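Local coordinates for protein flagellin (Burkholderia pseudomallei, PDB 4CFI) that probably polymerises with copies of itself into the filament of the bacterial flagellum and carries epitopes recognised by the immune system, at residues N55-Q60 / N67-S72; G113-A118 / L185-S190; L222-Q227 / Y231-S236. All blocks are in the same frame, centred on the assembly; numbering follows the deposited sequence.

Interaction 1. Residues N55-Q60 / N67-S72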
# COMPACT_ATOMS: atom_id res chain seq x y z
N ASN A 55 -12.83 8.18 -10.69
CA ASN A 55 -12.50 9.02 -11.83
C ASN A 55 -13.57 10.08 -12.11
O ASN A 55 -13.21 11.18 -12.55
CB ASN A 55 -12.20 8.20 -13.09
CG ASN A 55 -10.88 7.46 -13.03
OD1 ASN A 55 -10.78 6.29 -13.45
ND2 ASN A 55 -9.88 8.11 -12.52
N ARG A 56 -14.83 9.76 -11.85
CA ARG A 56 -15.89 10.77 -11.99
C ARG A 56 -15.72 11.89 -10.96
O ARG A 56 -15.83 13.07 -11.28
CB ARG A 56 -17.27 10.15 -11.84
CG ARG A 56 -18.41 11.07 -12.29
CD ARG A 56 -19.79 10.62 -11.79
NE ARG A 56 -19.83 10.56 -10.34
CZ ARG A 56 -19.85 11.62 -9.54
NH1 ARG A 56 -19.92 12.86 -10.03
NH2 ARG A 56 -19.81 11.45 -8.23
N ILE A 57 -15.47 11.51 -9.72
CA ILE A 57 -15.29 12.52 -8.67
C ILE A 57 -14.11 13.44 -9.04
O ILE A 57 -14.18 14.67 -8.91
CB ILE A 57 -15.10 11.84 -7.29
CG1 ILE A 57 -16.38 11.09 -6.87
CG2 ILE A 57 -14.66 12.86 -6.26
CD1 ILE A 57 -16.11 9.97 -5.88
N ALA A 58 -13.01 12.84 -9.48
CA ALA A 58 -11.81 13.61 -9.80
C ALA A 58 -12.01 14.54 -11.00
O ALA A 58 -11.50 15.66 -11.01
CB ALA A 58 -10.61 12.71 -10.05
N SER A 59 -12.73 14.08 -12.02
CA SER A 59 -12.93 14.86 -13.24
C SER A 59 -14.11 15.83 -13.19
O SER A 59 -14.21 16.71 -14.04
CB SER A 59 -13.02 13.96 -14.48
OG SER A 59 -14.21 13.19 -14.51
N GLN A 60 -15.01 15.67 -12.21
CA GLN A 60 -16.23 16.45 -12.19
C GLN A 60 -16.42 17.33 -10.95
O GLN A 60 -17.28 18.22 -11.00
CB GLN A 60 -17.46 15.55 -12.38
CG GLN A 60 -17.43 14.68 -13.64
CD GLN A 60 -17.12 15.41 -14.94
OE1 GLN A 60 -16.39 14.89 -15.82
NE2 GLN A 60 -17.66 16.61 -15.08
N ASN A 67 -12.80 22.83 -12.18
CA ASN A 67 -12.39 21.60 -11.47
C ASN A 67 -11.48 21.91 -10.30
O ASN A 67 -10.60 22.78 -10.37
CB ASN A 67 -11.67 20.63 -12.41
CG ASN A 67 -12.62 19.72 -13.16
OD1 ASN A 67 -13.84 19.90 -13.12
ND2 ASN A 67 -12.07 18.74 -13.86
N ILE A 68 -11.68 21.20 -9.19
CA ILE A 68 -10.87 21.43 -7.98
C ILE A 68 -10.17 20.18 -7.42
O ILE A 68 -9.33 20.33 -6.54
CB ILE A 68 -11.63 22.19 -6.88
CG1 ILE A 68 -12.86 21.42 -6.48
CG2 ILE A 68 -11.97 23.62 -7.33
CD1 ILE A 68 -13.60 22.08 -5.32
N LEU A 69 -10.47 18.97 -7.93
CA LEU A 69 -9.85 17.75 -7.38
C LEU A 69 -9.03 16.96 -8.40
O LEU A 69 -8.61 15.84 -8.11
CB LEU A 69 -10.88 16.83 -6.73
CG LEU A 69 -11.52 17.31 -5.43
CD1 LEU A 69 -12.48 16.26 -4.88
CD2 LEU A 69 -10.47 17.69 -4.40
N ASP A 70 -8.72 17.55 -9.56
CA ASP A 70 -7.86 16.89 -10.54
C ASP A 70 -6.47 17.51 -10.63
O ASP A 70 -5.74 17.21 -11.56
CB ASP A 70 -8.55 16.87 -11.92
CG ASP A 70 -8.70 18.23 -12.54
OD1 ASP A 70 -8.32 19.23 -11.90
OD2 ASP A 70 -9.23 18.29 -13.68
N GLY A 71 -6.09 18.31 -9.63
CA GLY A 71 -4.79 18.98 -9.59
C GLY A 71 -4.76 20.30 -10.34
O GLY A 71 -3.83 21.11 -10.17
N SER A 72 -5.78 20.58 -11.14
CA SER A 72 -5.73 21.72 -12.05
C SER A 72 -5.99 23.07 -11.38
O SER A 72 -5.68 24.11 -11.97
CB SER A 72 -6.69 21.53 -13.24
OG SER A 72 -8.05 21.60 -12.86
O HOH W 1 -12.07 18.18 -10.16
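Asn67 turns its CG anti to its carbonyl carbon (chi1 -87°), which puts the amide beside the last turn of helix 37-60, while Asp70 holds CG between its backbone N and carbonyl carbon and meets the same turn with CB. The segment 67-72, the end of a short strand and the loop after it, in the N-terminal helical region of flagellin, folds back on the C-terminal end of this helix and is stiffened by an Asx turn at Asp70. Asn67 ND2 donates to Ser59 O at 3.0 Å; the bond is bent at the hydrogen (139°), and the nitrogen approaches from above the carbonyl plane. Asn67 ND2 also gives a straight bond (172°) to Asp70 OD2, 2.9 Å away, so it ties the helix end to the loop with both its N-H groups. Asp70 CB lies 3.3 Å from Ala58 O. A water donates to Ala58 O at 2.7 Å and accepts from Leu69 N at 2.9 Å, bridging helix and loop where the backbones come nearest. On the buried side the contact turns apolar: Leu69 CD1 touches Ile57 CG2 at 4.3 Å, and both side chains continue onto helix 2-31, Leu69 against Leu13 and Ile57 against Ser15. The backbone of Leu69 is also bonded to that of Met96, which ties the loop to a later part of the chain. Within the Asx turn, Asp70 OD1 is gripped twice by Ser72: its backbone N approaches from above the carboxylate plane at 3.0 Å, and its OG reaches the syn lone pair of OD1 at 2.6 Å.

Interaction 2. Residues G113-A118 / L185-S190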
# COMPACT_ATOMS: atom_id res chain seq x y z
N GLY A 113 3.98 -11.60 4.00
CA GLY A 113 3.86 -13.03 3.76
C GLY A 113 4.76 -13.80 4.71
O GLY A 113 5.62 -13.21 5.36
N THR A 114 4.53 -15.11 4.76
CA THR A 114 5.29 -16.02 5.59
C THR A 114 5.82 -17.15 4.70
O THR A 114 5.07 -17.76 3.94
CB THR A 114 4.39 -16.58 6.70
OG1 THR A 114 3.94 -15.49 7.51
CG2 THR A 114 5.13 -17.60 7.56
N ILE A 115 7.12 -17.41 4.82
CA ILE A 115 7.83 -18.38 3.99
C ILE A 115 8.23 -19.57 4.86
O ILE A 115 8.85 -19.38 5.92
CB ILE A 115 9.12 -17.78 3.37
CG1 ILE A 115 8.83 -16.44 2.68
CG2 ILE A 115 9.80 -18.78 2.45
CD1 ILE A 115 10.07 -15.63 2.38
N LYS A 116 7.89 -20.79 4.44
CA LYS A 116 8.36 -21.99 5.13
C LYS A 116 9.80 -22.28 4.72
O LYS A 116 10.10 -22.36 3.54
CB LYS A 116 7.45 -23.20 4.83
CG LYS A 116 7.92 -24.50 5.49
CD LYS A 116 7.11 -25.71 5.07
CE LYS A 116 7.58 -26.95 5.80
NZ LYS A 116 6.78 -28.15 5.43
N VAL A 117 10.67 -22.46 5.71
CA VAL A 117 12.11 -22.62 5.53
C VAL A 117 12.63 -23.72 6.46
O VAL A 117 11.88 -24.28 7.25
CB VAL A 117 12.88 -21.30 5.80
CG1 VAL A 117 12.41 -20.21 4.86
CG2 VAL A 117 12.77 -20.87 7.26
N ALA A 118 13.92 -24.02 6.36
CA ALA A 118 14.57 -25.01 7.22
C ALA A 118 16.03 -24.60 7.40
O ALA A 118 16.90 -25.00 6.62
CB ALA A 118 14.47 -26.42 6.63
N LEU A 185 12.91 -8.62 -2.55
CA LEU A 185 13.17 -9.73 -1.67
C LEU A 185 13.79 -10.86 -2.47
O LEU A 185 13.26 -11.22 -3.51
CB LEU A 185 11.86 -10.21 -1.02
CG LEU A 185 12.04 -11.24 0.09
CD1 LEU A 185 12.68 -10.63 1.33
CD2 LEU A 185 10.70 -11.88 0.45
N ALA A 186 14.89 -11.41 -1.95
CA ALA A 186 15.62 -12.51 -2.55
C ALA A 186 15.88 -13.55 -1.46
O ALA A 186 16.39 -13.22 -0.40
CB ALA A 186 16.94 -12.00 -3.11
N LEU A 187 15.48 -14.79 -1.72
CA LEU A 187 15.57 -15.88 -0.75
C LEU A 187 16.70 -16.83 -1.13
O LEU A 187 16.73 -17.31 -2.26
CB LEU A 187 14.26 -16.65 -0.75
CG LEU A 187 14.13 -17.77 0.28
CD1 LEU A 187 14.05 -17.23 1.70
CD2 LEU A 187 12.88 -18.61 -0.02
N SER A 188 17.59 -17.13 -0.20
CA SER A 188 18.70 -18.02 -0.48
C SER A 188 18.22 -19.40 -0.85
O SER A 188 17.20 -19.86 -0.35
CB SER A 188 19.60 -18.12 0.74
OG SER A 188 18.89 -18.71 1.84
N THR A 189 19.01 -20.10 -1.65
CA THR A 189 18.70 -21.51 -1.90
C THR A 189 18.82 -22.33 -0.61
O THR A 189 18.06 -23.30 -0.41
CB THR A 189 19.54 -22.09 -3.04
OG1 THR A 189 20.92 -21.90 -2.72
CG2 THR A 189 19.22 -21.40 -4.37
N SER A 190 19.76 -21.96 0.26
CA SER A 190 19.94 -22.66 1.53
C SER A 190 18.73 -22.59 2.44
O SER A 190 18.58 -23.43 3.32
CB SER A 190 21.18 -22.14 2.26
OG SER A 190 22.37 -22.53 1.61
O HOH W 2 16.95 -25.71 3.87
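Ile115 and Leu187 lie alongside each other, running in opposite senses, and their closest branches are Ile115 CG2 and Leu187 CD2, 4.0 Å apart. Leu187 reaches across with CG anti to its backbone N (chi1 -176°), which extends the isobutyl group from the loop toward the strand. The other branch of Ile115 serves a second leucine: its CD1 lies 4.3 Å from Leu185 CD2, so one isoleucine is shared by two side chains that stand two residues apart along the loop and point the same way. Beyond these methyls the backbones run in nearly the same direction, 18° apart, but the CA atoms of Ile115 and Leu187 are 9.4 Å from each other, too far for strand pairing. Side chains fill the interval. Toward the far end water takes over. In the conformer of Ser190 described here, one of two, a water donates to Ala118 O at 2.8 Å and to Ser190 O at 2.9 Å, linking two carbonyls that cannot bond to each other. Backbone bonding between Ala118 and Ala191 then fixes the loop to the strand directly. In the next shell, strand 111-119 is held by backbone bonds of Ile115 with Ile138 and of Val117 with Thr136. Ile115 also meets Ala203 and Met206 of helix 197-213, Leu185 touches Ile210 of that helix, and Leu187 rests on Val166 and Phe167 of helix 160-167. The arrangement is a small hydrophobic core between an antiparallel sheet and helices, in which an edge strand packs against helices and an extended loop within the flagellin D2 domain.

Interaction 3. Residues L222-Q227 / Y231-S236; sequences LDISTQ and YQAMVS
Leu222 lays its two methyls over the flank of the helix at Ala233 and Ser236. Leu222 CD2 makes the closest approaches, 3.7 Å from Ala233 CA and also 3.7 Å from Ser236 CB, while CD1 meets Ala233 CB at 4.0 Å. The small alanine is flanked by a second branched side chain, since Ile224 CG2 reaches Ala233 CB at 3.7 Å. With CG1 of Ile224 between the backbone N and the carbonyl carbon (chi1 67°), it is CG2 that faces the helix. An Asx turn spans Ile224: Asp223 OD1 accepts from Ser225 N at 2.9 Å and also from Ser225 OG. Thr226 follows as N-cap, its OG1 bonded to Gly229 N. The first turn of the helix is closed by the bond from Tyr231 N to Gln227 O, 3.0 Å and nearly straight at 166°. The same carbonyl oxygen lies over one face of the Tyr231 ring, offset toward its rim. In the conformer of Gln227 described here, one of two, the side chain bends at its second torsion and crosses the ring with the amide plane 71° from it; Gln227 NE2 comes 2.6 Å from Tyr231 OH, too short to be taken as a secure hydrogen bond, and in this conformer it bonds to Ser31 O. Ser236 OG is bonded to Gln217 O and to Gly103 N. The loop thus lies between helix 227-257 on one side and helices 2-31 and 37-60 on the other: Ile224 packs on Leu26 and Leu43, and Gln44 bonds to the loop backbone, while Tyr231 turns to Gln209 and Val213 of helix 197-213.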
# COMPACT_ATOMS: atom_id res chain seq x y z
N LEU A 222 -5.88 -1.58 -10.03
CA LEU A 222 -6.17 -2.65 -9.09
C LEU A 222 -7.04 -3.73 -9.72
O LEU A 222 -7.98 -3.46 -10.46
CB LEU A 222 -6.85 -2.11 -7.84
CG LEU A 222 -5.96 -1.18 -7.01
CD1 LEU A 222 -6.74 -0.64 -5.83
CD2 LEU A 222 -4.68 -1.89 -6.56
N ASP A 223 -6.71 -4.97 -9.38
CA ASP A 223 -7.49 -6.12 -9.83
C ASP A 223 -7.48 -7.16 -8.72
O ASP A 223 -6.41 -7.67 -8.36
CB ASP A 223 -6.93 -6.66 -11.16
CG ASP A 223 -7.74 -7.79 -11.72
OD1 ASP A 223 -8.15 -8.64 -10.95
OD2 ASP A 223 -7.99 -7.83 -12.94
N ILE A 224 -8.66 -7.45 -8.18
CA ILE A 224 -8.79 -8.32 -7.00
C ILE A 224 -9.17 -9.76 -7.37
O ILE A 224 -9.50 -10.55 -6.50
CB ILE A 224 -9.76 -7.74 -5.93
CG1 ILE A 224 -11.22 -7.70 -6.44
CG2 ILE A 224 -9.27 -6.36 -5.51
CD1 ILE A 224 -12.24 -7.36 -5.37
N SER A 225 -9.09 -10.08 -8.65
CA SER A 225 -9.51 -11.39 -9.13
C SER A 225 -8.46 -12.47 -8.88
O SER A 225 -8.71 -13.62 -9.22
CB SER A 225 -9.86 -11.33 -10.63
OG SER A 225 -8.73 -11.19 -11.45
N THR A 226 -7.29 -12.09 -8.34
CA THR A 226 -6.30 -13.05 -7.87
C THR A 226 -5.95 -12.67 -6.44
O THR A 226 -6.13 -11.51 -6.03
CB THR A 226 -5.01 -13.03 -8.69
OG1 THR A 226 -4.35 -11.77 -8.52
CG2 THR A 226 -5.28 -13.29 -10.16
N GLN A 227 -5.45 -13.63 -5.68
CA GLN A 227 -5.13 -13.40 -4.27
C GLN A 227 -4.07 -12.31 -4.11
O GLN A 227 -4.21 -11.41 -3.27
CB GLN A 227 -4.65 -14.69 -3.59
CG GLN A 227 -4.48 -14.56 -2.08
CD GLN A 227 -5.81 -14.60 -1.36
OE1 GLN A 227 -6.86 -14.57 -1.99
NE2 GLN A 227 -5.77 -14.69 -0.04
N TYR A 231 -4.46 -8.61 -2.23
CA TYR A 231 -3.54 -8.09 -1.23
C TYR A 231 -2.91 -6.76 -1.68
O TYR A 231 -2.77 -5.84 -0.85
CB TYR A 231 -2.44 -9.11 -0.92
CG TYR A 231 -2.90 -10.38 -0.21
CD1 TYR A 231 -4.05 -10.43 0.58
CD2 TYR A 231 -2.14 -11.54 -0.30
CE1 TYR A 231 -4.43 -11.59 1.22
CE2 TYR A 231 -2.51 -12.72 0.35
CZ TYR A 231 -3.65 -12.73 1.11
OH TYR A 231 -4.02 -13.91 1.74
N GLN A 232 -2.54 -6.64 -2.95
CA GLN A 232 -2.04 -5.36 -3.46
C GLN A 232 -3.09 -4.27 -3.30
O GLN A 232 -2.75 -3.14 -2.94
CB GLN A 232 -1.68 -5.49 -4.94
CG GLN A 232 -0.39 -6.26 -5.20
CD GLN A 232 -0.17 -6.50 -6.68
OE1 GLN A 232 -1.04 -7.06 -7.35
NE2 GLN A 232 0.98 -6.08 -7.20
N ALA A 233 -4.36 -4.60 -3.54
CA ALA A 233 -5.45 -3.62 -3.41
C ALA A 233 -5.62 -3.14 -1.98
O ALA A 233 -5.88 -1.96 -1.75
CB ALA A 233 -6.76 -4.17 -3.95
N MET A 234 -5.47 -4.03 -1.01
CA MET A 234 -5.58 -3.63 0.39
C MET A 234 -4.53 -2.57 0.75
O MET A 234 -4.86 -1.56 1.39
CB MET A 234 -5.45 -4.83 1.30
CG MET A 234 -6.66 -5.75 1.22
SD MET A 234 -6.38 -7.34 2.01
CE MET A 234 -7.96 -8.10 1.77
N VAL A 235 -3.28 -2.80 0.35
CA VAL A 235 -2.20 -1.84 0.59
C VAL A 235 -2.45 -0.55 -0.16
O VAL A 235 -2.32 0.54 0.40
CB VAL A 235 -0.82 -2.40 0.11
CG1 VAL A 235 0.27 -1.33 0.13
CG2 VAL A 235 -0.43 -3.63 0.92
N SER A 236 -2.80 -0.66 -1.43
CA SER A 236 -3.02 0.51 -2.26
C SER A 236 -4.13 1.38 -1.70
O SER A 236 -4.00 2.62 -1.67
CB SER A 236 -3.36 0.10 -3.69
OG SER A 236 -3.40 1.22 -4.56

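The three contacts follow one another along the chain without touching, and no ligand or active site joins them. Interactions 1 and 2 are the farthest apart, with centres 44 Å from each other on opposite sides of the chain's centre, in the helical region and the D2 domain. Interaction 3 lies between, its centre 24 Å from that of interaction 1 and 23 Å from that of interaction 2; its nearest atoms come within about 10 Å and 7 Å of them. Shared helices make the connection: interactions 1 and 3 both pack on helix 2-31 and involve helix 37-60, whereas helix 197-213 meets Ile115 and Leu185 of interaction 2 as well as Tyr231 of interaction 3.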